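Local coordinates for MAU2 chromatid cohesion factor homolog (Saccharomyces cerevisiae, PDB 4XDN), which forms a complex with SCC2 that is required for cohesin to associate with chromosomes, and so takes part in sister chromatid cohesion, at residues Lys57-Leu62 against Gly366-Glu371; His42-Ala47 against Gly61-Ser66; Lys357-Ile362 against Ser374-Tyr379; Glu90-Leu95 against Asp103-Tyr108. All blocks are in the same frame, centred on the assembly; numbering follows the deposited sequence.

Contact 1 (Lys57-Leu62 against Gly366-Glu371); sequences KQYYGL and GVSMNE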
loop_
_atom_site.group_PDB
_atom_site.type_symbol
_atom_site.label_atom_id
_atom_site.label_comp_id
_atom_site.label_asym_id
_atom_site.label_seq_id
_atom_site.Cartn_x
_atom_site.Cartn_y
_atom_site.Cartn_z
ATOM N N LYS A 57 26.888 18.394 0.925
ATOM C CA LYS A 57 27.326 19.640 0.308
ATOM C C LYS A 57 28.100 19.370 -0.974
ATOM O O LYS A 57 27.948 20.082 -1.966
ATOM C CB LYS A 57 28.192 20.444 1.277
ATOM C CG LYS A 57 27.415 21.076 2.417
ATOM C CD LYS A 57 28.331 21.807 3.382
ATOM C CE LYS A 57 28.913 23.064 2.740
ATOM N NZ LYS A 57 29.787 23.810 3.703
ATOM N N GLN A 58 28.931 18.334 -0.949
ATOM C CA GLN A 58 29.718 17.959 -2.116
ATOM C C GLN A 58 28.830 17.408 -3.222
ATOM O O GLN A 58 29.020 17.729 -4.396
ATOM C CB GLN A 58 30.780 16.925 -1.740
ATOM C CG GLN A 58 31.783 17.416 -0.714
ATOM C CD GLN A 58 33.210 17.117 -1.111
ATOM O OE1 GLN A 58 33.678 17.548 -2.167
ATOM N NE2 GLN A 58 33.913 16.368 -0.269
ATOM N N TYR A 59 27.865 16.575 -2.846
ATOM C CA TYR A 59 26.944 15.995 -3.813
ATOM C C TYR A 59 26.177 17.085 -4.549
ATOM O O TYR A 59 26.095 17.078 -5.774
ATOM C CB TYR A 59 25.961 15.044 -3.129
ATOM C CG TYR A 59 24.851 14.571 -4.042
ATOM C CD1 TYR A 59 25.027 13.473 -4.873
ATOM C CD2 TYR A 59 23.627 15.226 -4.075
ATOM C CE1 TYR A 59 24.016 13.040 -5.710
ATOM C CE2 TYR A 59 22.609 14.801 -4.910
ATOM C CZ TYR A 59 22.810 13.707 -5.724
ATOM O OH TYR A 59 21.798 13.281 -6.557
ATOM N N TYR A 60 25.617 18.020 -3.793
ATOM C CA TYR A 60 24.836 19.095 -4.382
ATOM C C TYR A 60 25.744 20.174 -4.968
ATOM O O TYR A 60 25.324 20.945 -5.828
ATOM C CB TYR A 60 23.883 19.690 -3.341
ATOM C CG TYR A 60 22.606 18.896 -3.159
ATOM C CD1 TYR A 60 21.916 18.395 -4.254
ATOM C CD2 TYR A 60 22.091 18.646 -1.894
ATOM C CE1 TYR A 60 20.756 17.670 -4.101
ATOM C CE2 TYR A 60 20.925 17.920 -1.729
ATOM C CZ TYR A 60 20.262 17.435 -2.841
ATOM O OH TYR A 60 19.101 16.714 -2.700
ATOM N N GLY A 61 26.990 20.218 -4.508
ATOM C CA GLY A 61 27.982 21.087 -5.107
ATOM C C GLY A 61 28.206 20.685 -6.552
ATOM O O GLY A 61 28.314 21.532 -7.440
ATOM N N LEU A 62 28.261 19.377 -6.786
ATOM C CA LEU A 62 28.427 18.845 -8.132
ATOM C C LEU A 62 27.199 19.126 -8.992
ATOM O O LEU A 62 27.324 19.541 -10.144
ATOM C CB LEU A 62 28.698 17.341 -8.079
ATOM C CG LEU A 62 30.038 16.933 -7.460
ATOM C CD1 LEU A 62 30.035 15.457 -7.115
ATOM C CD2 LEU A 62 31.187 17.261 -8.405
ATOM N N GLY A 366 23.018 5.018 -12.272
ATOM C CA GLY A 366 23.356 6.385 -11.915
ATOM C C GLY A 366 22.061 7.136 -11.697
ATOM O O GLY A 366 21.494 7.710 -12.626
ATOM N N VAL A 367 21.586 7.099 -10.458
ATOM C CA VAL A 367 20.324 7.722 -10.090
ATOM C C VAL A 367 20.551 8.749 -8.997
ATOM O O VAL A 367 21.552 8.699 -8.281
ATOM C CB VAL A 367 19.303 6.680 -9.610
ATOM C CG1 VAL A 367 18.888 5.785 -10.762
ATOM C CG2 VAL A 367 19.879 5.852 -8.461
ATOM N N SER A 368 19.616 9.681 -8.878
ATOM C CA SER A 368 19.705 10.725 -7.874
ATOM C C SER A 368 19.841 10.135 -6.479
ATOM O O SER A 368 19.291 9.070 -6.183
ATOM C CB SER A 368 18.471 11.627 -7.936
ATOM O OG SER A 368 18.552 12.662 -6.976
ATOM N N MET A 369 20.594 10.823 -5.628
ATOM C CA MET A 369 20.633 10.492 -4.214
ATOM C C MET A 369 19.208 10.450 -3.673
ATOM O O MET A 369 18.877 9.630 -2.821
ATOM C CB MET A 369 21.470 11.519 -3.450
ATOM C CG MET A 369 21.462 11.356 -1.930
ATOM S SD MET A 369 21.937 12.875 -1.090
ATOM C CE MET A 369 20.505 13.904 -1.421
ATOM N N ASN A 370 18.365 11.340 -4.187
ATOM C CA ASN A 370 16.994 11.455 -3.716
ATOM C C ASN A 370 16.132 10.260 -4.124
ATOM O O ASN A 370 15.144 9.949 -3.462
ATOM C CB ASN A 370 16.378 12.755 -4.229
ATOM C CG ASN A 370 17.078 13.984 -3.675
ATOM O OD1 ASN A 370 17.008 14.265 -2.477
ATOM N ND2 ASN A 370 17.755 14.726 -4.545
ATOM N N GLU A 371 16.507 9.590 -5.208
ATOM C CA GLU A 371 15.856 8.340 -5.582
ATOM C C GLU A 371 16.221 7.257 -4.573
ATOM O O GLU A 371 15.360 6.503 -4.121
ATOM C CB GLU A 371 16.253 7.912 -6.998
ATOM C CG GLU A 371 15.776 6.514 -7.393
ATOM C CD GLU A 371 14.270 6.337 -7.270
ATOM O OE1 GLU A 371 13.530 7.334 -7.424
ATOM O OE2 GLU A 371 13.823 5.195 -7.018
#
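Y59 and M369 make the central pair of this contact. The backbone N-H of M369 points at the phenol oxygen of Y59, with M369 N 2.9 Å from Y59 OH and the bond nearly straight at 166°. The same residue also covers the ring. M369 CB lies over one face of Y59, 3.8 Å from the ring centroid, in a CH-pi contact, and M369 SD follows over the face at 4.4 Å from that centroid, a Met-aromatic contact. With CG trans to the backbone N (chi1 174°), the M369 chain is led over the ring, and its bend at chi3 carries the methyl on to Y60, where M369 CE comes within 3.8 Å of Y60 CZ. A second bond runs from N370 ND2 to Y60 OH at 3.0 Å, and the phenol oxygen lies close to the amide plane. The backbone of another protein's chain, probably that of SCC2, also hydrogen-bonds Y60 OH. M369 and N370 open helix 369-398, and S368 is its N-cap: S368 OG accepts from N370 N at 3.1 Å, while N370 ND2 reaches the same oxygen at 3.3 Å. The contact thus joins helix 53-76 to the start of a helix about 300 residues further along this largely helical chain. In the next shell E98, at the end of helix 81-98, uses one carboxylate oxygen for Y59 OH and the other for S368 OG, so a single carboxylate ties together the tyrosine and the cap and is well placed to hold both. A47 and I50 pack against M369 from the loop that follows helix 29-45.

Contact 2 (His42-Ala47 against Gly61-Ser66); sequences HAYSIA and GLMNMS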
loop_
_atom_site.group_PDB
_atom_site.type_symbol
_atom_site.label_atom_id
_atom_site.label_comp_id
_atom_site.label_asym_id
_atom_site.label_seq_id
_atom_site.Cartn_x
_atom_site.Cartn_y
_atom_site.Cartn_z
ATOM N N HIS A 42 29.144 12.084 -11.912
ATOM C CA HIS A 42 30.019 11.829 -10.779
ATOM C C HIS A 42 29.245 11.938 -9.471
ATOM O O HIS A 42 29.544 11.239 -8.500
ATOM C CB HIS A 42 31.200 12.797 -10.771
ATOM C CG HIS A 42 32.289 12.395 -9.830
ATOM N ND1 HIS A 42 33.155 11.357 -10.097
ATOM C CD2 HIS A 42 32.641 12.877 -8.615
ATOM C CE1 HIS A 42 34.002 11.224 -9.092
ATOM N NE2 HIS A 42 33.712 12.132 -8.179
ATOM N N ALA A 43 28.252 12.822 -9.444
ATOM C CA ALA A 43 27.369 12.928 -8.291
ATOM C C ALA A 43 26.562 11.640 -8.131
ATOM O O ALA A 43 26.357 11.162 -7.015
ATOM C CB ALA A 43 26.448 14.123 -8.433
ATOM N N TYR A 44 26.115 11.075 -9.251
ATOM C CA TYR A 44 25.400 9.802 -9.232
ATOM C C TYR A 44 26.298 8.686 -8.714
ATOM O O TYR A 44 25.833 7.767 -8.036
ATOM C CB TYR A 44 24.897 9.427 -10.631
ATOM C CG TYR A 44 23.778 10.290 -11.182
ATOM C CD1 TYR A 44 22.875 10.928 -10.341
ATOM C CD2 TYR A 44 23.624 10.456 -12.553
ATOM C CE1 TYR A 44 21.856 11.710 -10.851
ATOM C CE2 TYR A 44 22.609 11.234 -13.071
ATOM C CZ TYR A 44 21.729 11.860 -12.219
ATOM O OH TYR A 44 20.722 12.637 -12.741
ATOM N N SER A 45 27.584 8.772 -9.045
ATOM C CA SER A 45 28.530 7.711 -8.724
ATOM C C SER A 45 28.787 7.614 -7.221
ATOM O O SER A 45 29.179 6.560 -6.730
ATOM C CB SER A 45 29.853 7.928 -9.467
ATOM O OG SER A 45 30.622 8.958 -8.870
ATOM N N ILE A 46 28.560 8.712 -6.503
ATOM C CA ILE A 46 28.773 8.754 -5.053
ATOM C C ILE A 46 27.462 8.977 -4.295
ATOM O O ILE A 46 27.468 9.263 -3.097
ATOM C CB ILE A 46 29.777 9.867 -4.662
ATOM C CG1 ILE A 46 29.299 11.240 -5.149
ATOM C CG2 ILE A 46 31.154 9.560 -5.232
ATOM C CD1 ILE A 46 28.732 12.116 -4.064
ATOM N N ALA A 47 26.342 8.824 -4.993
ATOM C CA ALA A 47 25.032 9.128 -4.427
ATOM C C ALA A 47 24.681 8.212 -3.256
ATOM O O ALA A 47 23.867 8.571 -2.405
ATOM C CB ALA A 47 23.965 9.030 -5.506
ATOM N N GLY A 61 26.990 20.218 -4.508
ATOM C CA GLY A 61 27.982 21.087 -5.107
ATOM C C GLY A 61 28.206 20.685 -6.552
ATOM O O GLY A 61 28.314 21.532 -7.440
ATOM N N LEU A 62 28.261 19.377 -6.786
ATOM C CA LEU A 62 28.427 18.845 -8.132
ATOM C C LEU A 62 27.199 19.126 -8.992
ATOM O O LEU A 62 27.324 19.541 -10.144
ATOM C CB LEU A 62 28.698 17.341 -8.079
ATOM C CG LEU A 62 30.038 16.933 -7.460
ATOM C CD1 LEU A 62 30.035 15.457 -7.115
ATOM C CD2 LEU A 62 31.187 17.261 -8.405
ATOM N N MET A 63 26.013 18.898 -8.430
ATOM C CA MET A 63 24.771 19.128 -9.160
ATOM C C MET A 63 24.606 20.601 -9.501
ATOM O O MET A 63 24.123 20.950 -10.577
ATOM C CB MET A 63 23.569 18.646 -8.346
ATOM C CG MET A 63 23.461 17.137 -8.227
ATOM S SD MET A 63 23.397 16.313 -9.830
ATOM C CE MET A 63 23.040 14.631 -9.323
ATOM N N ASN A 64 25.010 21.464 -8.575
ATOM C CA ASN A 64 24.967 22.900 -8.795
ATOM C C ASN A 64 25.815 23.275 -10.005
ATOM O O ASN A 64 25.350 23.963 -10.914
ATOM C CB ASN A 64 25.455 23.643 -7.552
ATOM C CG ASN A 64 25.144 25.123 -7.596
ATOM O OD1 ASN A 64 24.085 25.531 -8.068
ATOM N ND2 ASN A 64 26.067 25.936 -7.097
ATOM N N MET A 65 27.057 22.800 -10.019
ATOM C CA MET A 65 27.955 23.048 -11.137
ATOM C C MET A 65 27.379 22.514 -12.443
ATOM O O MET A 65 27.423 23.196 -13.463
ATOM C CB MET A 65 29.323 22.416 -10.876
ATOM C CG MET A 65 30.233 23.270 -10.015
ATOM S SD MET A 65 30.683 24.839 -10.783
ATOM C CE MET A 65 31.616 24.266 -12.198
ATOM N N SER A 66 26.836 21.301 -12.413
ATOM C CA SER A 66 26.259 20.705 -13.613
ATOM C C SER A 66 25.154 21.586 -14.185
ATOM O O SER A 66 25.120 21.858 -15.384
ATOM C CB SER A 66 25.705 19.314 -13.313
ATOM O OG SER A 66 25.032 18.789 -14.444
#
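A43 faces L62 and M63, and its methyl is the small apolar group on which both side chains close. The backbones come near each other here, with A43 CA 6.0 Å from L62 CA, and the methyl A43 CB lies 3.9 Å from L62 CB. L62 CD1 reaches the backbone itself, 3.9 Å from A43 CA. M63 takes the other approach: its CG stands beside the backbone N, the chain bends at chi2 (-57°), and the terminal methyl turns back to the 42-47 segment, where M63 CE is 3.6 Å from A43 CB. These contacts are purely van der Waals.

The aromatic contacts are also made by methyl groups. L62 CD1 meets the H42 imidazole at its edge, near the ring plane, 4.0 Å from H42 CD2. M63 CE comes to 3.5 Å from Y44 CE1, the two side chains crossing at about a right angle, so that one methionine methyl serves both A43 and Y44.

No hydrogen bond joins the two segments. The segments belong to successive helices, 29-45 and 53-76, which form a helical hairpin, and S66 OG adds a polar tie between the same two helices by bonding A36 O, about two turns before A43. H42 NE2 is bonded to the backbone of another protein's chain. With Y59 also packing on A43 and L94 on Y44, the chemistry implies that 42-47 and 61-66 are held together by shape and apolar burial, while the hairpin as a whole has a hydrogen bond further along and H42 turns its polar end to the partner chain.

Contact 3 (Lys357-Ile362 against Ser374-Tyr379); sequences KLIKNI and SRIQTY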
loop_
_atom_site.group_PDB
_atom_site.type_symbol
_atom_site.label_atom_id
_atom_site.label_comp_id
_atom_site.label_asym_id
_atom_site.label_seq_id
_atom_site.Cartn_x
_atom_site.Cartn_y
_atom_site.Cartn_z
ATOM N N LYS A 357 19.875 -5.100 5.365
ATOM C CA LYS A 357 21.013 -5.261 4.466
ATOM C C LYS A 357 20.793 -4.530 3.141
ATOM O O LYS A 357 21.737 -3.993 2.560
ATOM C CB LYS A 357 21.286 -6.746 4.211
ATOM C CG LYS A 357 22.020 -7.442 5.346
ATOM C CD LYS A 357 22.294 -8.905 5.026
ATOM C CE LYS A 357 23.772 -9.252 5.180
ATOM N NZ LYS A 357 24.622 -8.623 4.125
ATOM N N LEU A 358 19.551 -4.512 2.664
ATOM C CA LEU A 358 19.223 -3.799 1.436
ATOM C C LEU A 358 19.488 -2.309 1.612
ATOM O O LEU A 358 20.000 -1.648 0.707
ATOM C CB LEU A 358 17.765 -4.037 1.038
ATOM C CG LEU A 358 17.413 -5.437 0.523
ATOM C CD1 LEU A 358 15.909 -5.560 0.305
ATOM C CD2 LEU A 358 18.165 -5.757 -0.762
ATOM N N ILE A 359 19.141 -1.787 2.784
ATOM C CA ILE A 359 19.433 -0.400 3.120
ATOM C C ILE A 359 20.941 -0.175 3.174
ATOM O O ILE A 359 21.464 0.760 2.570
ATOM C CB ILE A 359 18.807 -0.006 4.472
ATOM C CG1 ILE A 359 17.282 -0.060 4.383
ATOM C CG2 ILE A 359 19.257 1.394 4.896
ATOM C CD1 ILE A 359 16.589 0.005 5.726
ATOM N N LYS A 360 21.632 -1.046 3.902
ATOM C CA LYS A 360 23.069 -0.915 4.103
ATOM C C LYS A 360 23.854 -1.020 2.796
ATOM O O LYS A 360 24.797 -0.265 2.574
ATOM C CB LYS A 360 23.556 -1.979 5.092
ATOM C CG LYS A 360 25.070 -2.058 5.236
ATOM C CD LYS A 360 25.473 -2.996 6.365
ATOM C CE LYS A 360 25.577 -2.274 7.703
ATOM N NZ LYS A 360 26.992 -2.158 8.162
ATOM N N ASN A 361 23.459 -1.954 1.934
ATOM C CA ASN A 361 24.197 -2.227 0.705
ATOM C C ASN A 361 23.586 -1.560 -0.528
ATOM O O ASN A 361 23.809 -2.007 -1.655
ATOM C CB ASN A 361 24.285 -3.737 0.477
ATOM C CG ASN A 361 24.960 -4.462 1.627
ATOM O OD1 ASN A 361 24.424 -5.429 2.166
ATOM N ND2 ASN A 361 26.140 -3.992 2.012
ATOM N N ILE A 362 22.823 -0.491 -0.319
ATOM C CA ILE A 362 22.214 0.221 -1.436
ATOM C C ILE A 362 23.314 0.822 -2.313
ATOM O O ILE A 362 24.294 1.370 -1.809
ATOM C CB ILE A 362 21.240 1.321 -0.955
ATOM C CG1 ILE A 362 20.447 1.875 -2.141
ATOM C CG2 ILE A 362 21.985 2.430 -0.215
ATOM C CD1 ILE A 362 19.250 2.705 -1.737
ATOM N N SER A 374 14.323 7.807 -1.330
ATOM C CA SER A 374 12.937 7.353 -1.318
ATOM C C SER A 374 12.864 5.835 -1.190
ATOM O O SER A 374 11.946 5.302 -0.563
ATOM C CB SER A 374 12.208 7.807 -2.586
ATOM O OG SER A 374 12.728 7.160 -3.733
ATOM N N ARG A 375 13.830 5.142 -1.786
ATOM C CA ARG A 375 13.890 3.688 -1.692
ATOM C C ARG A 375 14.186 3.258 -0.257
ATOM O O ARG A 375 13.656 2.257 0.221
ATOM C CB ARG A 375 14.949 3.127 -2.639
ATOM C CG ARG A 375 14.609 3.272 -4.113
ATOM C CD ARG A 375 15.715 2.710 -4.986
ATOM N NE ARG A 375 15.835 1.264 -4.831
ATOM C CZ ARG A 375 16.854 0.540 -5.286
ATOM N NH1 ARG A 375 17.860 1.123 -5.925
ATOM N NH2 ARG A 375 16.869 -0.773 -5.095
ATOM N N ILE A 376 15.034 4.023 0.422
ATOM C CA ILE A 376 15.363 3.751 1.817
ATOM C C ILE A 376 14.142 3.987 2.701
ATOM O O ILE A 376 13.924 3.273 3.678
ATOM C CB ILE A 376 16.533 4.634 2.292
ATOM C CG1 ILE A 376 17.825 4.199 1.599
ATOM C CG2 ILE A 376 16.717 4.546 3.807
ATOM C CD1 ILE A 376 18.936 5.224 1.675
ATOM N N GLN A 377 13.351 4.994 2.348
ATOM C CA GLN A 377 12.160 5.337 3.109
ATOM C C GLN A 377 11.144 4.197 3.032
ATOM O O GLN A 377 10.478 3.873 4.019
ATOM C CB GLN A 377 11.556 6.642 2.583
ATOM C CG GLN A 377 10.739 7.419 3.605
ATOM C CD GLN A 377 11.601 8.144 4.631
ATOM O OE1 GLN A 377 12.763 7.799 4.847
ATOM N NE2 GLN A 377 11.026 9.162 5.267
ATOM N N THR A 378 11.042 3.586 1.855
ATOM C CA THR A 378 10.173 2.432 1.654
ATOM C C THR A 378 10.712 1.221 2.409
ATOM O O THR A 378 9.945 0.447 2.984
ATOM C CB THR A 378 10.036 2.091 0.157
ATOM O OG1 THR A 378 9.343 3.151 -0.507
ATOM C CG2 THR A 378 9.265 0.794 -0.050
ATOM N N TYR A 379 12.031 1.057 2.397
ATOM C CA TYR A 379 12.676 -0.009 3.154
ATOM C C TYR A 379 12.351 0.128 4.636
ATOM O O TYR A 379 12.093 -0.863 5.316
ATOM C CB TYR A 379 14.196 0.012 2.950
ATOM C CG TYR A 379 14.683 -0.550 1.631
ATOM C CD1 TYR A 379 14.071 -1.652 1.046
ATOM C CD2 TYR A 379 15.771 0.016 0.976
ATOM C CE1 TYR A 379 14.522 -2.169 -0.153
ATOM C CE2 TYR A 379 16.227 -0.495 -0.225
ATOM C CZ TYR A 379 15.598 -1.587 -0.783
ATOM O OH TYR A 379 16.046 -2.100 -1.978
#
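The Y379 ring takes L358 over one face: L358 CB stands 4.0 Å from the ring centroid and 21° off the normal, a CH-pi contact displaced toward the rim. L358 CD1 sits out past the rim, 3.7 Å from Y379 CE1, the two side chains crossing at about a right angle. I359 CG1 approaches obliquely and comes nearest to the ring's stem, 3.4 Å from Y379 CB. With CG1 of I359 beside its backbone N (chi1 -65°), CG2 stands opposite that N and meets I376, about one turn before Y379: I359 CG2 is 4.2 Å from I376 CG2. Beyond the end of the helix, I362 adds its extended chain, CG1 trans to the backbone N, and I362 CD1 lies 3.9 Å from I376 CG1. All these contacts are apolar, and no hydrogen bond crosses. The pairing falls in opposite order along the two segments, L358 with Y379 and I362 with R375 and I376, as in an antiparallel helical hairpin. Helix 339-360 and helix 369-398 are its arms. Helix 317-331 borders it through E319 on L358 and Y379, the short helix 312-315 adds M313 at Y379, and N48 bonds the I362 carbonyl.

Contact 4 (Glu90-Leu95 against Asp103-Tyr108); sequences EMVELL and DLAELY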
loop_
_atom_site.group_PDB
_atom_site.type_symbol
_atom_site.label_atom_id
_atom_site.label_comp_id
_atom_site.label_asym_id
_atom_site.label_seq_id
_atom_site.Cartn_x
_atom_site.Cartn_y
_atom_site.Cartn_z
ATOM N N GLU A 90 18.130 17.615 -20.072
ATOM C CA GLU A 90 19.096 17.128 -19.090
ATOM C C GLU A 90 19.155 18.060 -17.888
ATOM O O GLU A 90 19.175 17.609 -16.741
ATOM C CB GLU A 90 20.484 16.995 -19.712
ATOM C CG GLU A 90 20.622 15.844 -20.685
ATOM C CD GLU A 90 22.015 15.748 -21.268
ATOM O OE1 GLU A 90 22.971 15.534 -20.495
ATOM O OE2 GLU A 90 22.156 15.896 -22.499
ATOM N N MET A 91 19.182 19.360 -18.157
ATOM C CA MET A 91 19.207 20.358 -17.097
ATOM C C MET A 91 17.955 20.293 -16.230
ATOM O O MET A 91 18.043 20.224 -15.005
ATOM C CB MET A 91 19.343 21.758 -17.689
ATOM C CG MET A 91 19.121 22.871 -16.678
ATOM S SD MET A 91 19.273 24.517 -17.375
ATOM C CE MET A 91 18.547 25.451 -16.037
ATOM N N VAL A 92 16.792 20.338 -16.875
ATOM C CA VAL A 92 15.517 20.350 -16.171
ATOM C C VAL A 92 15.329 19.059 -15.384
ATOM O O VAL A 92 14.710 19.058 -14.323
ATOM C CB VAL A 92 14.339 20.550 -17.154
ATOM C CG1 VAL A 92 13.008 20.170 -16.513
ATOM C CG2 VAL A 92 14.298 21.989 -17.632
ATOM N N GLU A 93 15.863 17.964 -15.913
ATOM C CA GLU A 93 15.826 16.682 -15.222
ATOM C C GLU A 93 16.437 16.827 -13.829
ATOM O O GLU A 93 15.956 16.234 -12.862
ATOM C CB GLU A 93 16.576 15.619 -16.027
ATOM C CG GLU A 93 16.430 14.202 -15.499
ATOM C CD GLU A 93 15.134 13.541 -15.926
ATOM O OE1 GLU A 93 14.984 12.328 -15.670
ATOM O OE2 GLU A 93 14.267 14.223 -16.519
ATOM N N LEU A 94 17.490 17.632 -13.734
ATOM C CA LEU A 94 18.173 17.854 -12.463
ATOM C C LEU A 94 17.386 18.807 -11.571
ATOM O O LEU A 94 17.332 18.621 -10.357
ATOM C CB LEU A 94 19.583 18.403 -12.694
ATOM C CG LEU A 94 20.524 17.534 -13.531
ATOM C CD1 LEU A 94 21.912 18.160 -13.585
ATOM C CD2 LEU A 94 20.604 16.112 -12.997
ATOM N N LEU A 95 16.781 19.827 -12.168
ATOM C CA LEU A 95 15.955 20.757 -11.408
ATOM C C LEU A 95 14.806 20.008 -10.739
ATOM O O LEU A 95 14.448 20.280 -9.595
ATOM C CB LEU A 95 15.405 21.861 -12.312
ATOM C CG LEU A 95 16.417 22.844 -12.903
ATOM C CD1 LEU A 95 15.723 23.787 -13.869
ATOM C CD2 LEU A 95 17.124 23.632 -11.809
ATOM N N ASP A 103 8.971 26.009 -10.664
ATOM C CA ASP A 103 8.564 27.111 -11.530
ATOM C C ASP A 103 9.639 27.410 -12.569
ATOM O O ASP A 103 9.335 27.673 -13.733
ATOM C CB ASP A 103 8.273 28.367 -10.709
ATOM C CG ASP A 103 7.023 28.235 -9.859
ATOM O OD1 ASP A 103 6.231 27.302 -10.100
ATOM O OD2 ASP A 103 6.829 29.072 -8.954
ATOM N N LEU A 104 10.895 27.367 -12.139
ATOM C CA LEU A 104 12.024 27.606 -13.030
ATOM C C LEU A 104 12.081 26.541 -14.116
ATOM O O LEU A 104 12.264 26.846 -15.295
ATOM C CB LEU A 104 13.334 27.624 -12.241
ATOM C CG LEU A 104 14.625 27.789 -13.043
ATOM C CD1 LEU A 104 14.655 29.133 -13.750
ATOM C CD2 LEU A 104 15.828 27.633 -12.127
ATOM N N ALA A 105 11.935 25.287 -13.703
ATOM C CA ALA A 105 11.921 24.172 -14.637
ATOM C C ALA A 105 10.806 24.356 -15.658
ATOM O O ALA A 105 11.005 24.158 -16.854
ATOM C CB ALA A 105 11.750 22.863 -13.893
ATOM N N GLU A 106 9.635 24.752 -15.169
ATOM C CA GLU A 106 8.463 24.919 -16.015
ATOM C C GLU A 106 8.671 26.022 -17.050
ATOM O O GLU A 106 8.202 25.911 -18.181
ATOM C CB GLU A 106 7.234 25.225 -15.157
ATOM C CG GLU A 106 5.927 25.238 -15.929
ATOM C CD GLU A 106 4.714 25.333 -15.023
ATOM O OE1 GLU A 106 4.884 25.647 -13.827
ATOM O OE2 GLU A 106 3.589 25.088 -15.507
ATOM N N LEU A 107 9.376 27.081 -16.663
ATOM C CA LEU A 107 9.656 28.182 -17.579
ATOM C C LEU A 107 10.572 27.736 -18.710
ATOM O O LEU A 107 10.392 28.139 -19.859
ATOM C CB LEU A 107 10.290 29.361 -16.835
ATOM C CG LEU A 107 9.357 30.258 -16.014
ATOM C CD1 LEU A 107 10.163 31.324 -15.288
ATOM C CD2 LEU A 107 8.290 30.909 -16.888
ATOM N N TYR A 108 11.555 26.903 -18.383
ATOM C CA TYR A 108 12.483 26.400 -19.384
ATOM C C TYR A 108 11.774 25.512 -20.399
ATOM O O TYR A 108 11.989 25.642 -21.604
ATOM C CB TYR A 108 13.624 25.628 -18.721
ATOM C CG TYR A 108 14.708 26.514 -18.147
ATOM C CD1 TYR A 108 15.462 27.343 -18.969
ATOM C CD2 TYR A 108 14.987 26.512 -16.788
ATOM C CE1 TYR A 108 16.454 28.151 -18.453
ATOM C CE2 TYR A 108 15.976 27.317 -16.263
ATOM C CZ TYR A 108 16.707 28.133 -17.100
ATOM O OH TYR A 108 17.693 28.931 -16.577
#
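M91 places its sulfur almost squarely over the Y108 ring: M91 SD is 4.5 Å from the centroid and 14° off the normal, a Met-aromatic contact. The M91 chain is fully extended beyond CG, and with CG trans to the backbone N (chi1 169°) it reaches across to the other helix, meeting the tyrosine at about a right angle. L95 comes to the same ring obliquely, L95 CD1 being 4.1 Å from Y108 CD2. Helices 81-98 and 102-119 are consecutive and run antiparallel, their short segments at 161° with axes 9.4 Å apart, an antiparallel helical hairpin. At its closest point V92 CA is only 5.5 Å from A105 CA. The small side chain of A105 is consistent with this close approach; A105 CB is met by V92 CG1 at 4.0 Å and by L95 CD1 at 4.1 Å. The second V92 methyl, CG2, lies 3.9 Å from Y108 CB, and L95 CD2 reaches L104 CD2 at 4.2 Å. Q71 of helix 53-76 packs against M91 and forms a weak hydrogen bond with Y108 OH, while L140 of helix 126-144 covers A105.

In the fold
Contacts 1, 2 and 4 are buried, contact 3 partly so. Contacts 2, 3 and 4 each join consecutive helices by apolar packing, with no hydrogen bond across; contact 1 instead brings helix 53-76 to the distant start of helix 369-398 and adds two hydrogen bonds to its packing, one from a backbone N-H at the helix start, one from a side-chain amide. Contacts 1 and 2 share G61 and L62, lie about 5 Å apart between centres, and touch where Y44 meets 366-368. L94 of contact 4 packs on Y44 and S66 of contact 2. Contact 3 touches none of the others but adjoins contact 1 in sequence on helix 369-398, about 16 Å away between centres.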